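Local atomic coordinates of sporozoite surface protein 2 (Plasmodium vivax, PDB entry 4HQO), a protein that probably serves as an adhesive surface receptor for the gliding motility of malaria sporozoites, binding a metal ion through its von Willebrand factor A domain. Residues Asn59-Glu71 and Tyr97-Glu111. The protein carries 4 engineered substitutions. Residues are numbered along the deposited sequence; the frame is centred on the assembly and turned at random.
Sequences NLYMNLFGSYTTE and YTPYGTTSMTAALDE. Engineered in segment 59-71: Ser67 (natural residue Asn). Engineered in segment 97-111: Ser104 (natural residue Asn). With NA (sodium ion), chain G; MG (magnesium ion), chain E.
Gly66 and Ser104 supply the main polar tie between the hairpin of residues 59-71 and the loop and first helical turns of residues 97-111. The carbonyl oxygen Gly66 O takes two bonds, from Ser104 N at 2.7 Å and from Ser104 OG at 2.9 Å, both tilted about 20° from the carbonyl plane. At the hairpin tip, Thr102 N donates to Ser67 OG (3.1 Å), and a water joins Ser67 O to Thr102 OG1; Ser67 and Ser104 are both engineered, but the bond from Ser104 N is backbone to backbone. These bonds lie beside Thr103, whose N is held by Asn138 and whose OG1 binds magnesium at 2.2 Å, with Ser28 and Ser30 completing the protein ligands of a MIDAS-type site. Sodium is bound by Tyr61 OH and Glu71 OE1; Asn63 ND2 donates to the same hydroxyl. A water links Thr69 OG1 to Glu111 OE1, while Glu111 OE2 is salt-bridged to Lys114. Thr103 CG2 lies at the edge of the Phe65 ring, 3.6 Å from CE2. With chi1 at 63°, that ring is laid across the helix start, against Met105 and Ala108 CB. Thr69 CG2 rests against Ala107. Near the hairpin turn, Leu64 CD2 sits over the centre of the Tyr97 ring, a CH-pi contact. Helix segment 105-111 runs nearly antiparallel to strand 59-65, which lies between edge strand 69-73 and strand 19-26; Leu64 and Tyr97 pack with Trp36 of helix 33-49.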
loop_
_atom_site.group_PDB
_atom_site.type_symbol
_atom_site.label_atom_id
_atom_site.label_comp_id
_atom_site.label_asym_id
_atom_site.label_seq_id
_atom_site.Cartn_x
_atom_site.Cartn_y
_atom_site.Cartn_z
ATOM N N ASN A 59 1.808 4.990 4.715
ATOM C CA ASN A 59 3.077 4.558 5.300
ATOM C C ASN A 59 4.187 4.746 4.272
ATOM O O ASN A 59 4.083 4.291 3.127
ATOM C CB ASN A 59 3.046 3.087 5.722
ATOM C CG ASN A 59 2.040 2.794 6.832
ATOM O OD1 ASN A 59 1.263 3.662 7.260
ATOM N ND2 ASN A 59 2.044 1.549 7.293
ATOM N N LEU A 60 5.251 5.414 4.682
ATOM C CA LEU A 60 6.330 5.749 3.770
ATOM C C LEU A 60 7.450 4.707 3.827
ATOM O O LEU A 60 7.821 4.238 4.901
ATOM C CB LEU A 60 6.872 7.144 4.117
ATOM C CG LEU A 60 8.050 7.686 3.308
ATOM C CD1 LEU A 60 7.637 7.916 1.863
ATOM C CD2 LEU A 60 8.595 8.985 3.942
ATOM N N TYR A 61 7.952 4.325 2.659
ATOM C CA TYR A 61 9.213 3.598 2.551
ATOM C C TYR A 61 10.148 4.511 1.754
ATOM O O TYR A 61 9.697 5.253 0.878
ATOM C CB TYR A 61 9.025 2.239 1.864
ATOM C CG TYR A 61 10.308 1.607 1.348
ATOM C CD1 TYR A 61 10.816 1.949 0.102
ATOM C CD2 TYR A 61 10.985 0.652 2.086
ATOM C CE1 TYR A 61 11.964 1.391 -0.383
ATOM C CE2 TYR A 61 12.157 0.076 1.602
ATOM C CZ TYR A 61 12.632 0.453 0.362
ATOM O OH TYR A 61 13.778 -0.100 -0.157
ATOM N N MET A 62 11.436 4.498 2.070
ATOM C CA MET A 62 12.352 5.359 1.330
ATOM C C MET A 62 13.679 4.681 1.064
ATOM O O MET A 62 14.279 4.085 1.959
ATOM C CB MET A 62 12.555 6.688 2.049
ATOM C CG MET A 62 13.336 7.736 1.259
ATOM S SD MET A 62 13.521 9.239 2.283
ATOM C CE MET A 62 13.782 10.480 1.027
ATOM N N ASN A 63 14.121 4.769 -0.188
ATOM C CA ASN A 63 15.373 4.166 -0.617
ATOM C C ASN A 63 16.189 5.180 -1.394
ATOM O O ASN A 63 15.663 5.902 -2.254
ATOM C CB ASN A 63 15.108 2.948 -1.519
ATOM C CG ASN A 63 16.322 2.055 -1.667
ATOM O OD1 ASN A 63 17.299 2.414 -2.333
ATOM N ND2 ASN A 63 16.269 0.881 -1.047
ATOM N N LEU A 64 17.482 5.208 -1.108
ATOM C CA LEU A 64 18.412 6.059 -1.827
ATOM C C LEU A 64 19.264 5.181 -2.742
ATOM O O LEU A 64 19.968 4.281 -2.271
ATOM C CB LEU A 64 19.320 6.777 -0.831
ATOM C CG LEU A 64 20.356 7.740 -1.423
ATOM C CD1 LEU A 64 19.662 8.953 -2.016
ATOM C CD2 LEU A 64 21.326 8.168 -0.349
ATOM N N PHE A 65 19.218 5.420 -4.047
ATOM C CA PHE A 65 20.028 4.591 -4.935
ATOM C C PHE A 65 21.095 5.367 -5.705
ATOM O O PHE A 65 20.884 6.491 -6.150
ATOM C CB PHE A 65 19.164 3.744 -5.873
ATOM C CG PHE A 65 18.318 4.541 -6.835
ATOM C CD1 PHE A 65 17.054 4.994 -6.465
ATOM C CD2 PHE A 65 18.770 4.799 -8.124
ATOM C CE1 PHE A 65 16.262 5.709 -7.359
ATOM C CE2 PHE A 65 17.984 5.512 -9.033
ATOM C CZ PHE A 65 16.726 5.966 -8.648
ATOM N N GLY A 66 22.258 4.747 -5.828
ATOM C CA GLY A 66 23.398 5.349 -6.482
ATOM C C GLY A 66 24.266 4.196 -6.906
ATOM O O GLY A 66 23.771 3.291 -7.568
ATOM N N SER A 67 25.541 4.212 -6.518
ATOM C CA SER A 67 26.430 3.079 -6.779
ATOM C C SER A 67 25.902 1.849 -6.067
ATOM O O SER A 67 26.055 0.721 -6.536
ATOM C CB SER A 67 27.857 3.372 -6.288
ATOM O OG SER A 67 28.552 4.197 -7.204
ATOM N N TYR A 68 25.297 2.088 -4.910
ATOM C CA TYR A 68 24.728 1.034 -4.085
ATOM C C TYR A 68 23.277 1.440 -3.823
ATOM O O TYR A 68 22.811 2.432 -4.380
ATOM C CB TYR A 68 25.521 0.943 -2.778
ATOM C CG TYR A 68 25.504 -0.422 -2.135
ATOM C CD1 TYR A 68 25.842 -1.562 -2.867
ATOM C CD2 TYR A 68 25.168 -0.574 -0.792
ATOM C CE1 TYR A 68 25.839 -2.813 -2.275
ATOM C CE2 TYR A 68 25.151 -1.822 -0.187
ATOM C CZ TYR A 68 25.486 -2.939 -0.934
ATOM O OH TYR A 68 25.479 -4.180 -0.334
ATOM N N THR A 69 22.550 0.680 -3.014
ATOM C CA THR A 69 21.234 1.137 -2.556
ATOM C C THR A 69 21.228 1.204 -1.042
ATOM O O THR A 69 21.910 0.422 -0.363
ATOM C CB THR A 69 20.043 0.252 -3.038
ATOM O OG1 THR A 69 20.139 -1.061 -2.474
ATOM C CG2 THR A 69 19.993 0.174 -4.551
ATOM N N THR A 70 20.466 2.151 -0.515
ATOM C CA THR A 70 20.373 2.312 0.925
ATOM C C THR A 70 18.922 2.471 1.317
ATOM O O THR A 70 18.258 3.437 0.932
ATOM C CB THR A 70 21.187 3.532 1.440
ATOM O OG1 THR A 70 22.504 3.512 0.868
ATOM C CG2 THR A 70 21.292 3.487 2.954
ATOM N N GLU A 71 18.436 1.498 2.076
ATOM C CA GLU A 71 17.089 1.526 2.611
ATOM C C GLU A 71 17.089 2.448 3.824
ATOM O O GLU A 71 17.677 2.126 4.855
ATOM C CB GLU A 71 16.711 0.106 3.007
ATOM C CG GLU A 71 15.415 -0.087 3.765
ATOM C CD GLU A 71 15.185 -1.577 4.043
ATOM O OE1 GLU A 71 15.056 -2.353 3.073
ATOM O OE2 GLU A 71 15.207 -1.992 5.219
ATOM N N TYR A 97 24.806 13.957 2.847
ATOM C CA TYR A 97 24.947 13.153 1.637
ATOM C C TYR A 97 25.258 14.014 0.418
ATOM O O TYR A 97 24.529 14.964 0.128
ATOM C CB TYR A 97 23.702 12.300 1.373
ATOM C CG TYR A 97 23.875 11.441 0.146
ATOM C CD1 TYR A 97 24.672 10.307 0.184
ATOM C CD2 TYR A 97 23.279 11.787 -1.065
ATOM C CE1 TYR A 97 24.868 9.531 -0.950
ATOM C CE2 TYR A 97 23.481 11.026 -2.206
ATOM C CZ TYR A 97 24.263 9.894 -2.139
ATOM O OH TYR A 97 24.447 9.129 -3.272
ATOM N N THR A 98 26.347 13.694 -0.278
ATOM C CA THR A 98 26.649 14.324 -1.572
ATOM C C THR A 98 26.558 13.266 -2.658
ATOM O O THR A 98 27.143 12.184 -2.527
ATOM C CB THR A 98 28.042 15.043 -1.625
ATOM O OG1 THR A 98 29.089 14.101 -1.417
ATOM C CG2 THR A 98 28.147 16.109 -0.564
ATOM N N PRO A 99 25.791 13.557 -3.722
ATOM C CA PRO A 99 25.568 12.569 -4.782
ATOM C C PRO A 99 26.882 12.124 -5.408
ATOM O O PRO A 99 27.767 12.944 -5.628
ATOM C CB PRO A 99 24.713 13.334 -5.798
ATOM C CG PRO A 99 23.982 14.356 -4.974
ATOM C CD PRO A 99 24.972 14.770 -3.910
ATOM N N TYR A 100 27.010 10.829 -5.669
ATOM C CA TYR A 100 28.188 10.295 -6.332
ATOM C C TYR A 100 27.823 8.947 -6.941
ATOM O O TYR A 100 26.844 8.315 -6.541
ATOM C CB TYR A 100 29.340 10.102 -5.331
ATOM C CG TYR A 100 29.134 8.888 -4.436
ATOM C CD1 TYR A 100 28.358 8.976 -3.274
ATOM C CD2 TYR A 100 29.705 7.649 -4.759
ATOM C CE1 TYR A 100 28.156 7.860 -2.450
ATOM C CE2 TYR A 100 29.504 6.531 -3.955
ATOM C CZ TYR A 100 28.730 6.645 -2.799
ATOM O OH TYR A 100 28.538 5.544 -1.992
ATOM N N GLY A 101 28.621 8.504 -7.903
ATOM C CA GLY A 101 28.542 7.138 -8.366
ATOM C C GLY A 101 27.554 6.881 -9.476
ATOM O O GLY A 101 26.999 7.798 -10.080
ATOM N N THR A 102 27.347 5.604 -9.751
ATOM C CA THR A 102 26.458 5.182 -10.816
ATOM C C THR A 102 25.012 5.118 -10.286
ATOM O O THR A 102 24.716 5.689 -9.239
ATOM C CB THR A 102 26.945 3.856 -11.424
ATOM O OG1 THR A 102 27.158 2.909 -10.373
ATOM C CG2 THR A 102 28.300 4.073 -12.169
ATOM N N THR A 103 24.117 4.447 -11.007
ATOM C CA THR A 103 22.678 4.579 -10.764
ATOM C C THR A 103 21.961 3.227 -10.688
ATOM O O THR A 103 21.451 2.730 -11.693
ATOM C CB THR A 103 22.033 5.428 -11.875
ATOM O OG1 THR A 103 22.857 6.571 -12.139
ATOM C CG2 THR A 103 20.630 5.882 -11.471
ATOM N N SER A 104 21.933 2.639 -9.495
ATOM C CA SER A 104 21.317 1.333 -9.281
ATOM C C SER A 104 19.781 1.388 -9.274
ATOM O O SER A 104 19.132 1.060 -8.272
ATOM C CB SER A 104 21.815 0.744 -7.966
ATOM O OG SER A 104 23.194 0.446 -8.042
ATOM N N MET A 105 19.195 1.788 -10.394
ATOM C CA MET A 105 17.751 2.031 -10.419
ATOM C C MET A 105 16.952 0.724 -10.376
ATOM O O MET A 105 15.923 0.636 -9.713
ATOM C CB MET A 105 17.371 2.857 -11.649
ATOM C CG MET A 105 15.894 3.163 -11.753
ATOM S SD MET A 105 15.467 3.980 -13.297
ATOM C CE MET A 105 16.441 5.478 -13.146
ATOM N N THR A 106 17.436 -0.288 -11.086
ATOM C CA THR A 106 16.784 -1.596 -11.117
ATOM C C THR A 106 16.779 -2.203 -9.713
ATOM O O THR A 106 15.773 -2.742 -9.271
ATOM C CB THR A 106 17.498 -2.545 -12.096
ATOM O OG1 THR A 106 17.367 -2.036 -13.430
ATOM C CG2 THR A 106 16.930 -3.984 -12.012
ATOM N N ALA A 107 17.902 -2.100 -9.006
ATOM C CA ALA A 107 17.995 -2.636 -7.644
ATOM C C ALA A 107 17.035 -1.945 -6.657
ATOM O O ALA A 107 16.456 -2.596 -5.788
ATOM C CB ALA A 107 19.446 -2.591 -7.135
ATOM N N ALA A 108 16.850 -0.637 -6.799
ATOM C CA ALA A 108 15.911 0.083 -5.931
ATOM C C ALA A 108 14.472 -0.380 -6.181
ATOM O O ALA A 108 13.709 -0.629 -5.245
ATOM C CB ALA A 108 16.035 1.587 -6.142
ATOM N N LEU A 109 14.113 -0.500 -7.453
ATOM C CA LEU A 109 12.784 -0.964 -7.840
ATOM C C LEU A 109 12.569 -2.413 -7.411
ATOM O O LEU A 109 11.459 -2.813 -7.051
ATOM C CB LEU A 109 12.591 -0.817 -9.347
ATOM C CG LEU A 109 12.393 0.598 -9.883
ATOM C CD1 LEU A 109 12.754 0.635 -11.355
ATOM C CD2 LEU A 109 10.943 1.050 -9.673
ATOM N N ASP A 110 13.640 -3.196 -7.437
ATOM C CA ASP A 110 13.587 -4.578 -6.975
ATOM C C ASP A 110 13.282 -4.691 -5.482
ATOM O O ASP A 110 12.736 -5.697 -5.030
ATOM C CB ASP A 110 14.892 -5.305 -7.275
ATOM C CG ASP A 110 14.805 -6.151 -8.518
ATOM O OD1 ASP A 110 13.702 -6.671 -8.805
ATOM O OD2 ASP A 110 15.839 -6.291 -9.206
ATOM N N GLU A 111 13.665 -3.680 -4.711
ATOM C CA GLU A 111 13.305 -3.666 -3.295
ATOM C C GLU A 111 11.785 -3.670 -3.139
ATOM O O GLU A 111 11.241 -4.355 -2.267
ATOM C CB GLU A 111 13.922 -2.464 -2.570
ATOM C CG GLU A 111 15.447 -2.433 -2.582
ATOM C CD GLU A 111 16.102 -3.477 -1.681
ATOM O OE1 GLU A 111 17.329 -3.375 -1.468
ATOM O OE2 GLU A 111 15.416 -4.389 -1.179
HETATM NA NA NA G . 14.485 -1.950 1.000
HETATM MG MG MG E . 23.231 8.688 -12.608
HETATM O O HOH W 1 26.079 0.506 -9.206
HETATM O O HOH W 2 26.118 6.587 -4.615
HETATM O O HOH W 3 18.770 -1.441 0.019
HETATM O O HOH W 4 25.398 8.862 -12.411
HETATM O O HOH W 5 21.070 8.724 -12.648
HETATM O O HOH W 6 23.808 7.908 -14.500
#